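Local coordinates for twitching motility pilus retraction protein (Geobacter sulfurreducens PCA, PDB 5ZFQ) that probably hydrolyses ATP as a six-subunit motor to disassemble and retract the type IV pilus, the movement behind twitching motility, at residues V304-V309 and F349-K354; S291-P296 and Q342-S347; D360-R365 and D370-M375; N313-N318 and Y329-V334. All blocks are in the same frame, centred on the assembly; numbering follows the deposited sequence.

Interaction 1: V304-V309 and F349-K354; sequences VLALEV and FSLLQK
L351 lays the end of its side chain against the backbone of strand 304-309, overlapping the peptide between L305 and A306. One branch does the work: CD1 comes to 3.4 Å from L305 O and to 3.8 Å from A306 CB. At the edge of the patch, the same methyl lies 4.4 Å from V304 CG2. The other branch is more distant, with CD2 4.1 Å from L305 O. CG stands anti to the carbonyl carbon (chi1 -71°), and a nearly extended second torsion (chi2 171°) then carries CD1 outward from the helix to the strand. The L305 side chain itself starts away from the helix, and its carbonyl alone meets the leucine, so a strand main-chain group shares the surface with the small side chain of A306 and one methyl of V304. The contact is buried and essentially dispersive, with 129 Å² hidden between the segments.

The strand and the helix run roughly antiparallel, their axes at 147° and 9.4 Å apart at closest approach. A306 and L351 are the closest pair of residues by backbone, with CA atoms 7.6 Å apart. Strand 303-310 is the outermost strand of the mixed sheet within this chain. V304, A306 and E308 bond through their backbones to strand 286-296, whereas L307 N is taken up by S347 OG and L307 O by Q342 NE2. F349 turns to helix 369-377, where it packs on L372, M375 and L376, so helix 344-353 is sandwiched between the sheet's last strand and the C-terminal helix.

Interaction 2: S291-P296 and Q342-S347; sequences SQTLLP and QTMNQS
A single methyl group, CE of M344, makes both close approaches to strand 291-296, and what it meets there is oxygen instead of carbon. It lies 3.8 Å from S291 O and 3.9 Å from T293 OG1, distances of plain packing. The methionine leaves its helix with CG anti to the backbone N (chi1 -178°) and then bends at both following torsions, which folds the thioether back and presents its methyl to the strand. T293 meets it crosswise, the two side chains at about a right angle.

Both hydroxyls on the strand have their polar partners elsewhere: S291 OG is hydrogen-bonded to T155 OG1, and T293 OG1 makes a weak bond with R365 NE. M344 also packs on R365, so the arginine helps enclose its side chain.

M344 is the first residue of its helix, and the turn is closed in both directions by the residues around it. Q346 N donates to T343 OG1 at 2.9 Å, while T343 N returns a bond to Q346 OE1, also 2.9 Å long and fairly straight at 162°. The latter donor is tilted 22° from the carbonyl plane of the Q346 amide. M344 N itself is satisfied by the carboxylate of E308 on the neighbouring strand, and Q346 NE2 by Q333 O.

These reciprocal bonds make T343 and Q346 a capping box, here at the N-terminus of helix 344-353, set against a RecA-like ATPase sheet in which strand 286-296 lies beside strand 150-155, the one leading into a probable Walker A loop.

Interaction 3: D360-R365 and D370-M375; sequences DVAMAR and DELKQM
E371 OE2, on the helix whose L372 meets A362 and M363, is held by Y329 OH through a hydrogen bond and more weakly by N345 ND2, so this carboxylate faces away from the helix pair. Across the pair the meeting is apolar. L372 reaches over with one branch: CD2 lies 3.9 Å from M363 SD and 4.3 Å from A362 CB. Its CG is anti to the backbone N (chi1 -167°), which directs the branch between the two residues of the opposite helix. M363 comes from the flank, bent at its second and third torsions, and brings its sulfur alongside the leucine methyl. Its approach to K373 is modelled too closely to be trusted. An alanine in place of M363, lacking the sulfur, is likely to leave the L372 CD2 methyl uncovered on that side and to open a gap between the helices.

The segments run at 135° between their N-to-C directions, their axes 10.1 Å apart at closest approach. A362 also packs on L352 and I357, and R365 on F284 of a neighbouring subunit. Dispersion between a branched aliphatic chain, a thioether and a methyl implies cohesion with little directional demand, while E371 and R365 bond elsewhere.

Interaction 4: N313-N318 and Y329-V334; sequences NPAIRN and YSQMQV
With CG1 anti to the carbonyl carbon (chi1 -71°) and CD1 extended beyond it, I316 reaches out to Q331, whose own chain leaves its backbone in the same way and then folds at chi2 (-56°). The two side chains slide past each other in opposite directions, and the aliphatic part of the glutamine does the touching: Q331 CB sits 3.7 Å from both I316 CD1 and I316 CG1, and Q331 CG is 3.9 Å from I316 CG1. The fold at chi2 swings the amide aside, leaving Q331 OE1 3.9 Å from A315 CB and 4.3 Å from N313 ND2, too far for a bond.

N313 is the N-cap of helix 314-321. Its OD1 accepts from I316 N at 2.9 Å, the donor nearly in line with the side-chain C=O (169°) though the bond is bent at the hydrogen, which ties the cap to the residue that carries the packing. I316 also rests on M310 of the adjoining strand, and R317 packs on A364 of a neighbouring subunit. Chemically, the glutamine serves both sides of the boundary: its methylenes cover a buried isoleucine, while its amide lies beside the more exposed A315.

Interactions 1 and 2 lie about 5 Å apart, centre to centre, and interleave along the chain: the neighbouring strands 286-296 and 303-310 come first, and both then receive helix 344-353. Interaction 4 is nested within the loop they close, about 21 and 18 Å from them. Interaction 3 follows in sequence, about 11 Å from both; both its helices touch helix 344-353, and helix 359-365 also reaches strand 286-296. Together the four contacts line the edge of the mixed sheet with C-terminal helices. Interactions 3 and 4 are about 22 Å apart within one chain, and between subunits helix 359-365 of one packs on helix 314-321 of another, joining both contacts to the six-chain assembly.

Interaction 1: V304-V309 and F349-K354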
loop_
_atom_site.group_PDB
_atom_site.type_symbol
_atom_site.label_atom_id
_atom_site.label_comp_id
_atom_site.label_asym_id
_atom_site.label_seq_id
_atom_site.Cartn_x
_atom_site.Cartn_y
_atom_site.Cartn_z
ATOM N N VAL A 304 36.382 -26.086 -3.930
ATOM C CA VAL A 304 36.373 -26.462 -5.327
ATOM C C VAL A 304 35.059 -26.060 -5.968
ATOM O O VAL A 304 34.076 -25.918 -5.315
ATOM C CB VAL A 304 36.601 -27.956 -5.535
ATOM C CG1 VAL A 304 37.960 -28.337 -5.043
ATOM C CG2 VAL A 304 35.561 -28.767 -4.819
ATOM N N LEU A 305 35.069 -25.871 -7.270
ATOM C CA LEU A 305 33.896 -25.450 -7.979
ATOM C C LEU A 305 33.142 -26.542 -8.688
ATOM O O LEU A 305 33.710 -27.369 -9.326
ATOM C CB LEU A 305 34.268 -24.371 -8.968
ATOM C CG LEU A 305 33.077 -23.785 -9.697
ATOM C CD1 LEU A 305 32.385 -22.762 -8.845
ATOM C CD2 LEU A 305 33.455 -23.204 -11.030
ATOM N N ALA A 306 31.837 -26.540 -8.505
ATOM C CA ALA A 306 30.926 -27.455 -9.144
ATOM C C ALA A 306 30.087 -26.566 -10.046
ATOM O O ALA A 306 29.636 -25.525 -9.670
ATOM C CB ALA A 306 30.103 -28.201 -8.145
ATOM N N LEU A 307 29.847 -27.019 -11.244
ATOM C CA LEU A 307 29.257 -26.139 -12.231
ATOM C C LEU A 307 28.281 -26.867 -13.146
ATOM O O LEU A 307 28.612 -27.898 -13.759
ATOM C CB LEU A 307 30.369 -25.479 -13.057
ATOM C CG LEU A 307 30.008 -24.588 -14.242
ATOM C CD1 LEU A 307 29.545 -23.185 -13.817
ATOM C CD2 LEU A 307 31.201 -24.533 -15.189
ATOM N N GLU A 308 27.108 -26.297 -13.303
ATOM C CA GLU A 308 26.147 -26.828 -14.202
ATOM C C GLU A 308 26.118 -25.840 -15.343
ATOM O O GLU A 308 25.983 -24.676 -15.132
ATOM C CB GLU A 308 24.806 -26.927 -13.530
ATOM C CG GLU A 308 23.672 -27.099 -14.504
ATOM C CD GLU A 308 22.513 -27.872 -13.969
ATOM O OE1 GLU A 308 22.632 -29.059 -13.767
ATOM O OE2 GLU A 308 21.472 -27.296 -13.767
ATOM N N VAL A 309 26.276 -26.322 -16.564
ATOM C CA VAL A 309 26.249 -25.475 -17.738
ATOM C C VAL A 309 25.198 -25.879 -18.735
ATOM O O VAL A 309 25.172 -26.983 -19.164
ATOM C CB VAL A 309 27.570 -25.558 -18.504
ATOM C CG1 VAL A 309 27.580 -24.632 -19.685
ATOM C CG2 VAL A 309 28.739 -25.283 -17.610
ATOM N N PHE A 349 30.003 -35.700 -10.238
ATOM C CA PHE A 349 30.570 -36.998 -10.567
ATOM C C PHE A 349 32.031 -36.847 -10.975
ATOM O O PHE A 349 32.864 -37.717 -10.711
ATOM C CB PHE A 349 29.751 -37.661 -11.685
ATOM C CG PHE A 349 30.363 -38.916 -12.226
ATOM C CD1 PHE A 349 30.134 -40.141 -11.604
ATOM C CD2 PHE A 349 31.170 -38.879 -13.365
ATOM C CE1 PHE A 349 30.697 -41.316 -12.102
ATOM C CE2 PHE A 349 31.739 -40.044 -13.866
ATOM C CZ PHE A 349 31.495 -41.268 -13.233
ATOM N N SER A 350 32.331 -35.722 -11.613
ATOM C CA SER A 350 33.663 -35.448 -12.110
ATOM C C SER A 350 34.583 -35.093 -10.938
ATOM O O SER A 350 35.730 -35.551 -10.863
ATOM C CB SER A 350 33.609 -34.321 -13.150
ATOM O OG SER A 350 34.881 -34.074 -13.717
ATOM N N LEU A 351 34.068 -34.284 -10.018
ATOM C CA LEU A 351 34.833 -33.915 -8.830
ATOM C C LEU A 351 35.164 -35.136 -7.968
ATOM O O LEU A 351 36.241 -35.206 -7.372
ATOM C CB LEU A 351 34.080 -32.866 -8.008
ATOM C CG LEU A 351 34.069 -31.511 -8.721
ATOM C CD1 LEU A 351 33.141 -30.503 -8.036
ATOM C CD2 LEU A 351 35.507 -30.978 -8.842
ATOM N N LEU A 352 34.246 -36.096 -7.922
ATOM C CA LEU A 352 34.460 -37.333 -7.177
ATOM C C LEU A 352 35.547 -38.237 -7.792
ATOM O O LEU A 352 36.366 -38.792 -7.059
ATOM C CB LEU A 352 33.142 -38.099 -7.054
ATOM C CG LEU A 352 32.179 -37.475 -6.047
ATOM C CD1 LEU A 352 30.803 -38.131 -6.132
ATOM C CD2 LEU A 352 32.760 -37.579 -4.631
ATOM N N GLN A 353 35.555 -38.382 -9.120
ATOM C CA GLN A 353 36.592 -39.162 -9.811
ATOM C C GLN A 353 37.983 -38.646 -9.484
ATOM O O GLN A 353 38.917 -39.427 -9.257
ATOM C CB GLN A 353 36.399 -39.131 -11.335
ATOM C CG GLN A 353 35.131 -39.778 -11.835
ATOM C CD GLN A 353 34.833 -41.079 -11.119
ATOM O OE1 GLN A 353 35.707 -41.940 -10.981
ATOM N NE2 GLN A 353 33.596 -41.227 -10.646
ATOM N N LYS A 354 38.094 -37.322 -9.478
ATOM C CA LYS A 354 39.351 -36.628 -9.263
ATOM C C LYS A 354 39.648 -36.485 -7.772
ATOM O O LYS A 354 40.691 -35.947 -7.394
ATOM C CB LYS A 354 39.311 -35.244 -9.931
ATOM C CG LYS A 354 39.005 -35.255 -11.427
ATOM C CD LYS A 354 38.941 -33.824 -11.943
ATOM C CE LYS A 354 38.563 -33.736 -13.418
ATOM N NZ LYS A 354 38.201 -32.324 -13.784
#

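Interaction 2: S291-P296 and Q342-S347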
loop_
_atom_site.group_PDB
_atom_site.type_symbol
_atom_site.label_atom_id
_atom_site.label_comp_id
_atom_site.label_asym_id
_atom_site.label_seq_id
_atom_site.Cartn_x
_atom_site.Cartn_y
_atom_site.Cartn_z
ATOM N N SER A 291 25.372 -22.429 -13.542
ATOM C CA SER A 291 25.006 -22.496 -12.158
ATOM C C SER A 291 26.189 -22.979 -11.387
ATOM O O SER A 291 26.735 -23.983 -11.693
ATOM C CB SER A 291 23.822 -23.385 -11.987
ATOM O OG SER A 291 22.723 -22.676 -12.436
ATOM N N GLN A 292 26.552 -22.256 -10.345
ATOM C CA GLN A 292 27.732 -22.573 -9.590
ATOM C C GLN A 292 27.632 -22.813 -8.127
ATOM O O GLN A 292 26.800 -22.275 -7.480
ATOM C CB GLN A 292 28.689 -21.429 -9.745
ATOM C CG GLN A 292 29.052 -21.137 -11.172
ATOM C CD GLN A 292 30.150 -20.136 -11.278
ATOM O OE1 GLN A 292 30.528 -19.540 -10.309
ATOM N NE2 GLN A 292 30.659 -19.953 -12.459
ATOM N N THR A 293 28.473 -23.703 -7.640
ATOM C CA THR A 293 28.615 -23.965 -6.226
ATOM C C THR A 293 30.054 -24.086 -5.800
ATOM O O THR A 293 30.799 -24.778 -6.415
ATOM C CB THR A 293 28.015 -25.297 -5.794
ATOM O OG1 THR A 293 26.707 -25.432 -6.301
ATOM C CG2 THR A 293 27.901 -25.313 -4.347
ATOM N N LEU A 294 30.463 -23.384 -4.768
ATOM C CA LEU A 294 31.780 -23.644 -4.193
ATOM C C LEU A 294 31.607 -24.622 -3.038
ATOM O O LEU A 294 31.112 -24.259 -1.958
ATOM C CB LEU A 294 32.455 -22.351 -3.717
ATOM C CG LEU A 294 32.999 -21.408 -4.804
ATOM C CD1 LEU A 294 33.472 -20.075 -4.200
ATOM C CD2 LEU A 294 34.108 -22.081 -5.637
ATOM N N LEU A 295 31.983 -25.872 -3.286
ATOM C CA LEU A 295 31.922 -26.909 -2.271
ATOM C C LEU A 295 33.219 -26.908 -1.485
ATOM O O LEU A 295 34.196 -26.329 -1.935
ATOM C CB LEU A 295 31.672 -28.274 -2.921
ATOM C CG LEU A 295 30.320 -28.356 -3.639
ATOM C CD1 LEU A 295 30.228 -29.618 -4.457
ATOM C CD2 LEU A 295 29.185 -28.286 -2.634
ATOM N N PRO A 296 33.228 -27.522 -0.289
ATOM C CA PRO A 296 34.495 -27.750 0.413
ATOM C C PRO A 296 35.301 -28.870 -0.232
ATOM O O PRO A 296 34.710 -29.815 -0.742
ATOM C CB PRO A 296 34.048 -28.149 1.827
ATOM C CG PRO A 296 32.689 -28.672 1.673
ATOM C CD PRO A 296 32.072 -27.861 0.559
ATOM N N GLN A 342 26.890 -29.543 -19.203
ATOM C CA GLN A 342 27.081 -30.505 -18.166
ATOM C C GLN A 342 26.081 -30.271 -17.098
ATOM O O GLN A 342 25.800 -29.161 -16.784
ATOM C CB GLN A 342 28.469 -30.420 -17.580
ATOM C CG GLN A 342 28.890 -29.045 -17.164
ATOM C CD GLN A 342 30.340 -28.951 -16.786
ATOM O OE1 GLN A 342 31.210 -29.171 -17.588
ATOM N NE2 GLN A 342 30.594 -28.602 -15.561
ATOM N N THR A 343 25.553 -31.324 -16.510
ATOM C CA THR A 343 24.655 -31.174 -15.375
ATOM C C THR A 343 25.479 -31.027 -14.099
ATOM O O THR A 343 26.667 -31.372 -14.068
ATOM C CB THR A 343 23.695 -32.375 -15.218
ATOM O OG1 THR A 343 24.453 -33.567 -14.998
ATOM C CG2 THR A 343 22.830 -32.562 -16.470
ATOM N N MET A 344 24.832 -30.509 -13.055
ATOM C CA MET A 344 25.408 -30.462 -11.724
ATOM C C MET A 344 25.825 -31.866 -11.293
ATOM O O MET A 344 26.920 -32.048 -10.769
ATOM C CB MET A 344 24.420 -29.857 -10.720
ATOM C CG MET A 344 24.985 -29.747 -9.321
ATOM S SD MET A 344 26.513 -28.751 -9.288
ATOM C CE MET A 344 25.906 -27.137 -9.770
ATOM N N ASN A 345 24.970 -32.858 -11.539
ATOM C CA ASN A 345 25.329 -34.236 -11.216
ATOM C C ASN A 345 26.563 -34.693 -11.998
ATOM O O ASN A 345 27.445 -35.334 -11.425
ATOM C CB ASN A 345 24.154 -35.203 -11.456
ATOM C CG ASN A 345 23.325 -35.451 -10.186
ATOM O OD1 ASN A 345 23.743 -35.098 -9.075
ATOM N ND2 ASN A 345 22.147 -36.046 -10.350
ATOM N N GLN A 346 26.653 -34.360 -13.287
ATOM C CA GLN A 346 27.837 -34.725 -14.064
ATOM C C GLN A 346 29.070 -34.063 -13.476
ATOM O O GLN A 346 30.094 -34.710 -13.311
ATOM C CB GLN A 346 27.675 -34.356 -15.540
ATOM C CG GLN A 346 26.763 -35.322 -16.280
ATOM C CD GLN A 346 26.429 -34.885 -17.697
ATOM O OE1 GLN A 346 26.348 -33.689 -17.988
ATOM N NE2 GLN A 346 26.205 -35.857 -18.580
ATOM N N SER A 347 28.958 -32.782 -13.130
ATOM C CA SER A 347 30.054 -32.039 -12.509
ATOM C C SER A 347 30.469 -32.671 -11.186
ATOM O O SER A 347 31.662 -32.897 -10.953
ATOM C CB SER A 347 29.663 -30.569 -12.278
ATOM O OG SER A 347 30.766 -29.809 -11.803
#

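Interaction 3: D360-R365 and D370-M375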
loop_
_atom_site.group_PDB
_atom_site.type_symbol
_atom_site.label_atom_id
_atom_site.label_comp_id
_atom_site.label_asym_id
_atom_site.label_seq_id
_atom_site.Cartn_x
_atom_site.Cartn_y
_atom_site.Cartn_z
ATOM N N ASP A 360 29.939 -37.620 0.849
ATOM C CA ASP A 360 28.948 -36.942 1.712
ATOM C C ASP A 360 28.534 -35.604 1.134
ATOM O O ASP A 360 27.355 -35.345 0.885
ATOM C CB ASP A 360 29.477 -36.693 3.136
ATOM C CG ASP A 360 29.568 -37.957 3.966
ATOM O OD1 ASP A 360 29.038 -39.001 3.518
ATOM O OD2 ASP A 360 30.127 -37.896 5.093
ATOM N N VAL A 361 29.527 -34.749 0.938
ATOM C CA VAL A 361 29.290 -33.416 0.432
ATOM C C VAL A 361 28.647 -33.486 -0.949
ATOM O O VAL A 361 27.665 -32.795 -1.220
ATOM C CB VAL A 361 30.592 -32.618 0.391
ATOM C CG1 VAL A 361 30.344 -31.216 -0.149
ATOM C CG2 VAL A 361 31.181 -32.563 1.789
ATOM N N ALA A 362 29.172 -34.354 -1.805
ATOM C CA ALA A 362 28.604 -34.514 -3.141
ATOM C C ALA A 362 27.119 -34.880 -3.085
ATOM O O ALA A 362 26.288 -34.217 -3.694
ATOM C CB ALA A 362 29.388 -35.560 -3.935
ATOM N N MET A 363 26.794 -35.916 -2.317
ATOM C CA MET A 363 25.434 -36.431 -2.253
ATOM C C MET A 363 24.470 -35.453 -1.589
ATOM O O MET A 363 23.282 -35.466 -1.908
ATOM C CB MET A 363 25.386 -37.754 -1.497
ATOM C CG MET A 363 26.047 -38.964 -2.159
ATOM S SD MET A 363 25.123 -39.423 -3.693
ATOM C CE MET A 363 23.469 -39.794 -3.018
ATOM N N ALA A 364 24.953 -34.621 -0.658
ATOM C CA ALA A 364 24.071 -33.643 -0.015
ATOM C C ALA A 364 23.664 -32.573 -1.022
ATOM O O ALA A 364 22.526 -32.121 -1.042
ATOM C CB ALA A 364 24.739 -32.996 1.212
ATOM N N ARG A 365 24.618 -32.168 -1.850
ATOM C CA ARG A 365 24.418 -31.096 -2.805
ATOM C C ARG A 365 23.576 -31.559 -3.965
ATOM O O ARG A 365 22.923 -30.755 -4.626
ATOM C CB ARG A 365 25.769 -30.576 -3.305
ATOM C CG ARG A 365 25.660 -29.481 -4.337
ATOM C CD ARG A 365 24.703 -28.347 -3.899
ATOM N NE ARG A 365 24.590 -27.340 -4.953
ATOM C CZ ARG A 365 23.818 -27.464 -6.035
ATOM N NH1 ARG A 365 23.054 -28.550 -6.210
ATOM N NH2 ARG A 365 23.804 -26.489 -6.940
ATOM N N ASP A 370 19.859 -40.337 -6.234
ATOM C CA ASP A 370 19.695 -41.622 -6.938
ATOM C C ASP A 370 20.401 -41.639 -8.303
ATOM O O ASP A 370 21.081 -42.607 -8.640
ATOM C CB ASP A 370 18.211 -41.952 -7.129
ATOM C CG ASP A 370 17.525 -42.367 -5.837
ATOM O OD1 ASP A 370 18.200 -42.915 -4.937
ATOM O OD2 ASP A 370 16.306 -42.127 -5.711
ATOM N N GLU A 371 20.239 -40.576 -9.090
ATOM C CA GLU A 371 20.944 -40.465 -10.368
ATOM C C GLU A 371 22.459 -40.536 -10.189
ATOM O O GLU A 371 23.132 -41.306 -10.879
ATOM C CB GLU A 371 20.571 -39.174 -11.094
ATOM C CG GLU A 371 21.469 -38.882 -12.289
ATOM C CD GLU A 371 20.898 -37.827 -13.226
ATOM O OE1 GLU A 371 19.737 -37.993 -13.669
ATOM O OE2 GLU A 371 21.604 -36.830 -13.519
ATOM N N LEU A 372 22.985 -39.752 -9.250
ATOM C CA LEU A 372 24.426 -39.736 -8.982
ATOM C C LEU A 372 24.951 -41.111 -8.543
ATOM O O LEU A 372 25.971 -41.558 -9.054
ATOM C CB LEU A 372 24.777 -38.676 -7.928
ATOM C CG LEU A 372 26.275 -38.358 -7.782
ATOM C CD1 LEU A 372 26.847 -37.911 -9.129
ATOM C CD2 LEU A 372 26.600 -37.342 -6.675
ATOM N N LYS A 373 24.280 -41.798 -7.615
ATOM C CA LYS A 373 24.658 -43.205 -7.357
ATOM C C LYS A 373 24.673 -44.049 -8.635
ATOM O O LYS A 373 25.632 -44.798 -8.882
ATOM C CB LYS A 373 23.750 -43.890 -6.325
ATOM C CG LYS A 373 23.337 -43.034 -5.184
ATOM C CD LYS A 373 23.951 -43.708 -3.944
ATOM C CE LYS A 373 24.197 -42.815 -2.793
ATOM N NZ LYS A 373 25.674 -42.365 -2.636
ATOM N N GLN A 374 23.630 -43.907 -9.451
ATOM C CA GLN A 374 23.529 -44.683 -10.683
ATOM C C GLN A 374 24.757 -44.461 -11.588
ATOM O O GLN A 374 25.336 -45.421 -12.133
ATOM C CB GLN A 374 22.229 -44.331 -11.420
ATOM C CG GLN A 374 21.556 -45.499 -12.177
ATOM C CD GLN A 374 21.380 -46.752 -11.315
ATOM O OE1 GLN A 374 20.593 -46.772 -10.359
ATOM N NE2 GLN A 374 22.128 -47.800 -11.646
ATOM N N MET A 375 25.161 -43.194 -11.714
ATOM C CA MET A 375 26.363 -42.833 -12.465
ATOM C C MET A 375 27.619 -43.417 -11.839
ATOM O O MET A 375 28.520 -43.872 -12.542
ATOM C CB MET A 375 26.505 -41.314 -12.563
ATOM C CG MET A 375 25.449 -40.647 -13.428
ATOM S SD MET A 375 25.371 -38.865 -13.171
ATOM C CE MET A 375 26.910 -38.315 -13.905
#

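Interaction 4: N313-N318 and Y329-V334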
loop_
_atom_site.group_PDB
_atom_site.type_symbol
_atom_site.label_atom_id
_atom_site.label_comp_id
_atom_site.label_asym_id
_atom_site.label_seq_id
_atom_site.Cartn_x
_atom_site.Cartn_y
_atom_site.Cartn_z
ATOM N N ASN A 313 20.154 -25.102 -27.631
ATOM C CA ASN A 313 20.211 -25.653 -28.964
ATOM C C ASN A 313 18.829 -25.637 -29.538
ATOM O O ASN A 313 17.900 -25.379 -28.835
ATOM C CB ASN A 313 20.845 -27.027 -29.009
ATOM C CG ASN A 313 20.139 -28.036 -28.158
ATOM O OD1 ASN A 313 18.969 -27.940 -27.896
ATOM N ND2 ASN A 313 20.863 -29.020 -27.745
ATOM N N PRO A 314 18.671 -25.865 -30.825
ATOM C CA PRO A 314 17.297 -25.813 -31.335
ATOM C C PRO A 314 16.301 -26.523 -30.422
ATOM O O PRO A 314 15.244 -25.956 -30.108
ATOM C CB PRO A 314 17.408 -26.532 -32.675
ATOM C CG PRO A 314 18.771 -26.215 -33.135
ATOM C CD PRO A 314 19.626 -26.203 -31.899
ATOM N N ALA A 315 16.671 -27.720 -29.966
ATOM C CA ALA A 315 15.789 -28.564 -29.165
ATOM C C ALA A 315 15.357 -27.916 -27.850
ATOM O O ALA A 315 14.213 -28.094 -27.411
ATOM C CB ALA A 315 16.464 -29.917 -28.887
ATOM N N ILE A 316 16.272 -27.167 -27.235
ATOM C CA ILE A 316 16.022 -26.526 -25.936
ATOM C C ILE A 316 15.233 -25.226 -26.077
ATOM O O ILE A 316 14.349 -24.934 -25.272
ATOM C CB ILE A 316 17.359 -26.270 -25.178
ATOM C CG1 ILE A 316 17.930 -27.611 -24.702
ATOM C CG2 ILE A 316 17.179 -25.277 -24.019
ATOM C CD1 ILE A 316 19.193 -27.522 -23.892
ATOM N N ARG A 317 15.541 -24.458 -27.113
ATOM C CA ARG A 317 14.813 -23.220 -27.355
ATOM C C ARG A 317 13.329 -23.514 -27.547
ATOM O O ARG A 317 12.473 -22.739 -27.101
ATOM C CB ARG A 317 15.356 -22.481 -28.580
ATOM C CG ARG A 317 16.789 -22.036 -28.473
ATOM C CD ARG A 317 17.170 -21.146 -29.661
ATOM N NE ARG A 317 18.604 -20.871 -29.670
ATOM C CZ ARG A 317 19.200 -19.980 -28.881
ATOM N NH1 ARG A 317 18.487 -19.263 -28.014
ATOM N NH2 ARG A 317 20.520 -19.809 -28.955
ATOM N N ASN A 318 13.035 -24.635 -28.214
ATOM C CA ASN A 318 11.655 -25.087 -28.383
ATOM C C ASN A 318 11.058 -25.495 -27.022
ATOM O O ASN A 318 9.941 -25.092 -26.679
ATOM C CB ASN A 318 11.577 -26.242 -29.400
ATOM C CG ASN A 318 11.853 -25.787 -30.846
ATOM O OD1 ASN A 318 12.360 -24.680 -31.091
ATOM N ND2 ASN A 318 11.534 -26.650 -31.804
ATOM N N TYR A 329 16.495 -30.551 -18.794
ATOM C CA TYR A 329 17.514 -31.298 -18.062
ATOM C C TYR A 329 17.994 -32.539 -18.820
ATOM O O TYR A 329 19.172 -32.911 -18.758
ATOM C CB TYR A 329 16.977 -31.692 -16.686
ATOM C CG TYR A 329 18.028 -32.300 -15.792
ATOM C CD1 TYR A 329 18.999 -31.504 -15.179
ATOM C CD2 TYR A 329 18.054 -33.674 -15.561
ATOM C CE1 TYR A 329 19.963 -32.070 -14.361
ATOM C CE2 TYR A 329 19.009 -34.241 -14.746
ATOM C CZ TYR A 329 19.963 -33.443 -14.151
ATOM O OH TYR A 329 20.908 -34.030 -13.342
ATOM N N SER A 330 17.065 -33.162 -19.539
ATOM C CA SER A 330 17.365 -34.297 -20.412
ATOM C C SER A 330 18.393 -33.967 -21.492
ATOM O O SER A 330 19.341 -34.727 -21.720
ATOM C CB SER A 330 16.081 -34.797 -21.067
ATOM O OG SER A 330 16.363 -35.712 -22.113
ATOM N N GLN A 331 18.197 -32.834 -22.159
ATOM C CA GLN A 331 19.118 -32.386 -23.194
ATOM C C GLN A 331 20.509 -32.100 -22.627
ATOM O O GLN A 331 21.512 -32.184 -23.332
ATOM C CB GLN A 331 18.557 -31.151 -23.893
ATOM C CG GLN A 331 17.343 -31.459 -24.725
ATOM C CD GLN A 331 17.613 -32.552 -25.758
ATOM O OE1 GLN A 331 18.484 -32.400 -26.628
ATOM N NE2 GLN A 331 16.868 -33.665 -25.664
ATOM N N MET A 332 20.577 -31.783 -21.344
ATOM C CA MET A 332 21.857 -31.438 -20.753
ATOM C C MET A 332 22.688 -32.683 -20.422
ATOM O O MET A 332 23.926 -32.619 -20.341
ATOM C CB MET A 332 21.635 -30.584 -19.509
ATOM C CG MET A 332 20.624 -29.491 -19.738
ATOM S SD MET A 332 20.397 -28.374 -18.354
ATOM C CE MET A 332 22.013 -28.386 -17.558
ATOM N N GLN A 333 22.012 -33.795 -20.210
ATOM C CA GLN A 333 22.671 -35.044 -19.893
ATOM C C GLN A 333 23.533 -35.532 -21.037
ATOM O O GLN A 333 24.665 -35.952 -20.850
ATOM C CB GLN A 333 21.624 -36.080 -19.564
ATOM C CG GLN A 333 21.351 -36.249 -18.090
ATOM C CD GLN A 333 19.952 -36.732 -17.839
ATOM O OE1 GLN A 333 19.145 -36.769 -18.738
ATOM N NE2 GLN A 333 19.663 -37.109 -16.618
ATOM N N VAL A 334 23.007 -35.415 -22.242
ATOM C CA VAL A 334 23.691 -35.879 -23.435
ATOM C C VAL A 334 24.410 -34.826 -24.257
ATOM O O VAL A 334 24.844 -35.125 -25.355
ATOM C CB VAL A 334 22.698 -36.570 -24.365
ATOM C CG1 VAL A 334 21.757 -37.417 -23.551
ATOM C CG2 VAL A 334 21.920 -35.544 -25.137
#